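Local coordinates for protein argonaute (Aquifex aeolicus, PDB 1YVU) that cleaves target RNA as a DNA-guided endonuclease, using short single-stranded DNA guides to find complementary strands, at residues E4-R15 with P604-Y618. Numbering follows the deposited sequence.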
loop_
_atom_site.group_PDB
_atom_site.type_symbol
_atom_site.label_atom_id
_atom_site.label_comp_id
_atom_site.label_asym_id
_atom_site.label_seq_id
_atom_site.Cartn_x
_atom_site.Cartn_y
_atom_site.Cartn_z
ATOM N N GLU A 4 -17.783 15.504 14.919
ATOM C CA GLU A 4 -17.849 15.664 13.436
ATOM C C GLU A 4 -16.611 14.982 12.851
ATOM O O GLU A 4 -15.746 15.649 12.269
ATOM C CB GLU A 4 -17.863 17.164 13.073
ATOM C CG GLU A 4 -18.901 18.025 13.850
ATOM C CD GLU A 4 -18.761 19.541 13.609
ATOM O OE1 GLU A 4 -18.314 19.939 12.502
ATOM O OE2 GLU A 4 -19.108 20.332 14.530
ATOM N N ALA A 5 -16.516 13.664 13.071
ATOM C CA ALA A 5 -15.412 12.775 12.614
ATOM C C ALA A 5 -14.011 12.902 13.254
ATOM O O ALA A 5 -13.243 13.825 12.934
ATOM C CB ALA A 5 -15.310 12.764 11.097
ATOM N N LEU A 6 -13.673 11.932 14.114
ATOM C CA LEU A 6 -12.402 11.918 14.829
ATOM C C LEU A 6 -11.301 11.152 14.117
ATOM O O LEU A 6 -11.588 10.256 13.336
ATOM C CB LEU A 6 -12.581 11.318 16.224
ATOM C CG LEU A 6 -13.596 11.884 17.195
ATOM C CD1 LEU A 6 -13.354 11.245 18.548
ATOM C CD2 LEU A 6 -13.422 13.341 17.307
ATOM N N LEU A 7 -10.045 11.533 14.394
ATOM C CA LEU A 7 -8.852 10.902 13.827
ATOM C C LEU A 7 -7.765 10.681 14.885
ATOM O O LEU A 7 -7.644 11.478 15.834
ATOM C CB LEU A 7 -8.210 11.761 12.738
ATOM C CG LEU A 7 -8.807 12.083 11.370
ATOM C CD1 LEU A 7 -9.278 13.522 11.378
ATOM C CD2 LEU A 7 -7.809 11.919 10.265
ATOM N N ASN A 8 -6.869 9.726 14.560
ATOM C CA ASN A 8 -5.675 9.284 15.316
ATOM C C ASN A 8 -4.667 10.395 15.500
ATOM O O ASN A 8 -3.461 10.106 15.617
ATOM C CB ASN A 8 -4.859 8.296 14.472
ATOM C CG ASN A 8 -5.532 7.014 14.237
ATOM O OD1 ASN A 8 -5.373 6.073 15.005
ATOM N ND2 ASN A 8 -6.233 6.931 13.129
ATOM N N LEU A 9 -5.102 11.647 15.380
ATOM C CA LEU A 9 -4.191 12.792 15.477
ATOM C C LEU A 9 -4.369 13.588 16.735
ATOM O O LEU A 9 -5.475 13.947 17.067
ATOM C CB LEU A 9 -4.352 13.692 14.256
ATOM C CG LEU A 9 -4.189 13.002 12.897
ATOM C CD1 LEU A 9 -4.831 13.785 11.800
ATOM C CD2 LEU A 9 -2.752 12.758 12.627
ATOM N N TYR A 10 -3.280 13.813 17.459
ATOM C CA TYR A 10 -3.319 14.556 18.710
ATOM C C TYR A 10 -2.191 15.574 18.741
ATOM O O TYR A 10 -1.031 15.191 18.525
ATOM C CB TYR A 10 -3.074 13.606 19.879
ATOM C CG TYR A 10 -3.974 12.414 19.944
ATOM C CD1 TYR A 10 -3.639 11.211 19.271
ATOM C CD2 TYR A 10 -5.195 12.488 20.630
ATOM C CE1 TYR A 10 -4.540 10.103 19.272
ATOM C CE2 TYR A 10 -6.089 11.399 20.655
ATOM C CZ TYR A 10 -5.767 10.213 19.963
ATOM O OH TYR A 10 -6.693 9.196 19.912
ATOM N N ARG A 11 -2.506 16.825 19.128
ATOM C CA ARG A 11 -1.512 17.907 19.222
ATOM C C ARG A 11 -0.464 17.512 20.212
ATOM O O ARG A 11 -0.781 17.122 21.314
ATOM C CB ARG A 11 -2.112 19.246 19.650
ATOM C CG ARG A 11 -2.920 19.891 18.563
ATOM C CD ARG A 11 -3.256 21.364 18.791
ATOM N NE ARG A 11 -3.887 21.930 17.586
ATOM C CZ ARG A 11 -4.673 23.008 17.549
ATOM N NH1 ARG A 11 -4.948 23.683 18.660
ATOM N NH2 ARG A 11 -5.204 23.396 16.389
ATOM N N ILE A 12 0.761 17.425 19.718
ATOM C CA ILE A 12 1.908 17.077 20.529
ATOM C C ILE A 12 2.782 18.329 20.720
ATOM O O ILE A 12 2.879 19.190 19.840
ATOM C CB ILE A 12 2.674 15.823 19.953
ATOM C CG1 ILE A 12 3.800 15.411 20.882
ATOM C CG2 ILE A 12 3.201 16.058 18.539
ATOM C CD1 ILE A 12 4.337 14.074 20.581
ATOM N N GLU A 13 3.362 18.448 21.903
ATOM C CA GLU A 13 4.190 19.589 22.243
ATOM C C GLU A 13 5.373 19.183 23.106
ATOM O O GLU A 13 5.292 18.211 23.863
ATOM C CB GLU A 13 3.339 20.634 22.976
ATOM C CG GLU A 13 2.760 21.705 22.064
ATOM C CD GLU A 13 1.379 22.187 22.468
ATOM O OE1 GLU A 13 1.060 22.268 23.670
ATOM O OE2 GLU A 13 0.604 22.518 21.554
ATOM N N TYR A 14 6.488 19.887 22.916
ATOM C CA TYR A 14 7.715 19.664 23.680
ATOM C C TYR A 14 8.258 21.005 24.242
ATOM O O TYR A 14 8.646 21.914 23.490
ATOM C CB TYR A 14 8.770 18.950 22.827
ATOM C CG TYR A 14 9.990 18.485 23.599
ATOM C CD1 TYR A 14 9.861 17.781 24.811
ATOM C CD2 TYR A 14 11.283 18.748 23.123
ATOM C CE1 TYR A 14 10.983 17.352 25.538
ATOM C CE2 TYR A 14 12.427 18.321 23.844
ATOM C CZ TYR A 14 12.269 17.626 25.058
ATOM O OH TYR A 14 13.376 17.286 25.830
ATOM N N ARG A 15 8.244 21.112 25.571
ATOM C CA ARG A 15 8.721 22.289 26.313
ATOM C C ARG A 15 9.632 21.755 27.464
ATOM O O ARG A 15 9.244 21.840 28.639
ATOM C CB ARG A 15 7.527 23.061 26.924
ATOM C CG ARG A 15 6.401 23.450 25.974
ATOM C CD ARG A 15 5.283 24.182 26.733
ATOM N NE ARG A 15 3.918 24.053 26.186
ATOM C CZ ARG A 15 3.508 24.498 24.999
ATOM N NH1 ARG A 15 4.345 25.088 24.159
ATOM N NH2 ARG A 15 2.219 24.465 24.700
ATOM N N PRO A 604 -3.929 8.011 8.829
ATOM C CA PRO A 604 -4.755 8.242 10.017
ATOM C C PRO A 604 -6.193 7.901 9.658
ATOM O O PRO A 604 -6.694 8.334 8.615
ATOM C CB PRO A 604 -4.587 9.731 10.256
ATOM C CG PRO A 604 -3.220 9.997 9.783
ATOM C CD PRO A 604 -3.191 9.246 8.493
ATOM N N ARG A 605 -6.811 7.064 10.490
ATOM C CA ARG A 605 -8.177 6.613 10.275
ATOM C C ARG A 605 -9.229 7.635 10.703
ATOM O O ARG A 605 -8.871 8.686 11.228
ATOM C CB ARG A 605 -8.380 5.243 10.933
ATOM C CG ARG A 605 -7.604 4.083 10.243
ATOM C CD ARG A 605 -8.243 2.699 10.506
ATOM N NE ARG A 605 -7.257 1.641 10.726
ATOM C CZ ARG A 605 -6.609 1.437 11.876
ATOM N NH1 ARG A 605 -6.857 2.216 12.924
ATOM N NH2 ARG A 605 -5.681 0.491 11.972
ATOM N N PHE A 606 -10.479 7.398 10.290
ATOM C CA PHE A 606 -11.630 8.243 10.638
ATOM C C PHE A 606 -12.553 7.406 11.520
ATOM O O PHE A 606 -12.929 6.270 11.164
ATOM C CB PHE A 606 -12.438 8.666 9.421
ATOM C CG PHE A 606 -11.790 9.742 8.584
ATOM C CD1 PHE A 606 -11.309 9.442 7.305
ATOM C CD2 PHE A 606 -11.743 11.085 9.009
ATOM C CE1 PHE A 606 -10.792 10.458 6.458
ATOM C CE2 PHE A 606 -11.218 12.113 8.145
ATOM C CZ PHE A 606 -10.754 11.788 6.883
ATOM N N PHE A 607 -12.904 7.963 12.676
ATOM C CA PHE A 607 -13.774 7.295 13.628
ATOM C C PHE A 607 -14.997 8.181 13.793
ATOM O O PHE A 607 -14.872 9.358 14.130
ATOM C CB PHE A 607 -13.078 7.102 14.988
ATOM C CG PHE A 607 -11.699 6.477 14.903
ATOM C CD1 PHE A 607 -10.541 7.270 15.048
ATOM C CD2 PHE A 607 -11.547 5.097 14.666
ATOM C CE1 PHE A 607 -9.232 6.684 14.962
ATOM C CE2 PHE A 607 -10.248 4.491 14.573
ATOM C CZ PHE A 607 -9.094 5.276 14.721
ATOM N N SER A 608 -16.156 7.622 13.447
ATOM C CA SER A 608 -17.463 8.270 13.549
ATOM C C SER A 608 -18.521 7.267 13.145
ATOM O O SER A 608 -18.218 6.272 12.473
ATOM C CB SER A 608 -17.568 9.487 12.651
ATOM O OG SER A 608 -17.051 9.174 11.384
ATOM N N ASN A 609 -19.768 7.595 13.488
ATOM C CA ASN A 609 -20.934 6.755 13.240
ATOM C C ASN A 609 -21.765 7.157 12.028
ATOM O O ASN A 609 -22.788 6.533 11.708
ATOM C CB ASN A 609 -21.776 6.734 14.509
ATOM C CG ASN A 609 -20.967 6.288 15.723
ATOM O OD1 ASN A 609 -20.677 5.100 15.884
ATOM N ND2 ASN A 609 -20.539 7.249 16.542
ATOM N N GLU A 610 -21.230 8.127 11.300
ATOM C CA GLU A 610 -21.806 8.712 10.102
ATOM C C GLU A 610 -22.135 7.740 8.948
ATOM O O GLU A 610 -23.151 7.921 8.261
ATOM C CB GLU A 610 -20.838 9.801 9.630
ATOM C CG GLU A 610 -21.216 10.566 8.373
ATOM C CD GLU A 610 -22.412 11.464 8.564
ATOM O OE1 GLU A 610 -22.372 12.328 9.478
ATOM O OE2 GLU A 610 -23.388 11.283 7.799
ATOM N N LYS A 611 -21.270 6.748 8.731
ATOM C CA LYS A 611 -21.400 5.738 7.660
ATOM C C LYS A 611 -21.461 6.261 6.205
ATOM O O LYS A 611 -21.435 5.470 5.269
ATOM C CB LYS A 611 -22.507 4.701 7.966
ATOM C CG LYS A 611 -22.171 3.729 9.135
ATOM C CD LYS A 611 -23.380 2.872 9.567
ATOM C CE LYS A 611 -23.521 2.823 11.100
ATOM N NZ LYS A 611 -24.625 1.902 11.605
ATOM N N PHE A 612 -21.499 7.588 6.038
ATOM C CA PHE A 612 -21.507 8.279 4.735
ATOM C C PHE A 612 -20.361 9.300 4.661
ATOM O O PHE A 612 -20.492 10.451 4.202
ATOM C CB PHE A 612 -22.844 8.951 4.484
ATOM C CG PHE A 612 -23.799 8.086 3.742
ATOM C CD1 PHE A 612 -24.749 7.305 4.449
ATOM C CD2 PHE A 612 -23.720 7.986 2.331
ATOM C CE1 PHE A 612 -25.615 6.422 3.764
ATOM C CE2 PHE A 612 -24.580 7.104 1.611
ATOM C CZ PHE A 612 -25.532 6.317 2.329
ATOM N N ILE A 613 -19.206 8.769 5.031
ATOM C CA ILE A 613 -17.938 9.452 5.136
ATOM C C ILE A 613 -17.206 9.859 3.826
ATOM O O ILE A 613 -16.304 10.714 3.856
ATOM C CB ILE A 613 -17.101 8.635 6.203
ATOM C CG1 ILE A 613 -17.670 8.953 7.583
ATOM C CG2 ILE A 613 -15.639 8.951 6.238
ATOM C CD1 ILE A 613 -17.450 7.901 8.599
ATOM N N LYS A 614 -17.653 9.347 2.671
ATOM C CA LYS A 614 -17.008 9.699 1.396
ATOM C C LYS A 614 -16.995 11.206 1.202
ATOM O O LYS A 614 -18.066 11.826 1.144
ATOM C CB LYS A 614 -17.691 9.038 0.193
ATOM C CG LYS A 614 -17.062 9.396 -1.136
ATOM C CD LYS A 614 -17.563 8.568 -2.267
ATOM C CE LYS A 614 -16.722 8.822 -3.521
ATOM N NZ LYS A 614 -17.080 8.032 -4.730
ATOM N N GLY A 615 -15.769 11.750 1.177
ATOM C CA GLY A 615 -15.510 13.177 0.998
ATOM C C GLY A 615 -14.906 13.833 2.237
ATOM O O GLY A 615 -14.442 14.983 2.204
ATOM N N TYR A 616 -14.888 13.081 3.334
ATOM C CA TYR A 616 -14.341 13.575 4.578
ATOM C C TYR A 616 -12.851 13.815 4.527
ATOM O O TYR A 616 -12.113 12.996 3.967
ATOM C CB TYR A 616 -14.685 12.626 5.700
ATOM C CG TYR A 616 -16.070 12.838 6.244
ATOM C CD1 TYR A 616 -17.177 13.151 5.392
ATOM C CD2 TYR A 616 -16.299 12.727 7.618
ATOM C CE1 TYR A 616 -18.490 13.341 5.917
ATOM C CE2 TYR A 616 -17.596 12.912 8.167
ATOM C CZ TYR A 616 -18.687 13.220 7.321
ATOM O OH TYR A 616 -19.917 13.422 7.927
ATOM N N PHE A 617 -12.417 14.919 5.152
ATOM C CA PHE A 617 -11.009 15.310 5.148
ATOM C C PHE A 617 -10.376 16.059 6.319
ATOM O O PHE A 617 -11.029 16.815 7.025
ATOM C CB PHE A 617 -10.703 16.081 3.853
ATOM C CG PHE A 617 -11.283 17.498 3.787
ATOM C CD1 PHE A 617 -10.421 18.612 3.783
ATOM C CD2 PHE A 617 -12.670 17.712 3.637
ATOM C CE1 PHE A 617 -10.915 19.925 3.632
ATOM C CE2 PHE A 617 -13.195 19.026 3.481
ATOM C CZ PHE A 617 -12.308 20.139 3.479
ATOM N N TYR A 618 -9.070 15.867 6.471
ATOM C CA TYR A 618 -8.271 16.571 7.474
ATOM C C TYR A 618 -7.147 17.073 6.590
ATOM O O TYR A 618 -6.621 16.307 5.786
ATOM C CB TYR A 618 -7.713 15.655 8.599
ATOM C CG TYR A 618 -7.017 16.454 9.706
ATOM C CD1 TYR A 618 -7.755 16.954 10.797
ATOM C CD2 TYR A 618 -5.674 16.876 9.576
ATOM C CE1 TYR A 618 -7.191 17.874 11.723
ATOM C CE2 TYR A 618 -5.095 17.807 10.492
ATOM C CZ TYR A 618 -5.863 18.302 11.562
ATOM O OH TYR A 618 -5.312 19.210 12.446
#
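An antiparallel beta bridge between the N-terminal domain and the PIWI domain pairs Leu6 with Phe607, and both backbone bonds of this hydrogen-bonded pair are made: Phe607 N gives to Leu6 O at 2.7 Å, nearly straight at 166°, and Leu6 N gives to Phe607 O at 2.8 Å. Leu6 and Phe607 put their side chains on the same face, where helix 280-299 of linker L2 packs: Leu6 touches Arg288 and Phe607 touches Leu284. With its CG anti to the carbonyl carbon (chi1 -50°), Phe607 lays its ring obliquely along the backbone of Leu6 and Leu7, CD1 coming within 4.2 Å of Leu7 CA, while its CE1-CZ end reaches the side chain of Asn8. Replacing Phe607 by an alanine would probably open a gap between Asn8 and Leu284, leaving the Asn8 side chain less firmly placed. Strand 6-7 also pairs with strand 310-315, so this N-terminal strand runs between linker L2 and the RNase H-like PIWI domain and ties the PAZ lobe to the PIWI lobe. On the other face Leu7 lies alongside Phe606, pointing the same way, its CG 3.9 Å from Phe606 CD2. The two methyls of Leu7 part: Leu7 CD1 packs against Tyr618 CD1 at 3.8 Å and CD2 against Pro604 CB. Leu9 sets CD1 over one face of the Tyr618 ring, a CH-pi contact 4.1 Å from the centroid, and turns CD2 to Pro604 CG. At the far end Ala5 CB meets the Tyr616 ring at its edge, near the ring plane, 3.6 Å from CD2. The guanidinium of Arg605 makes a salt bridge with Asp158 of linker L1.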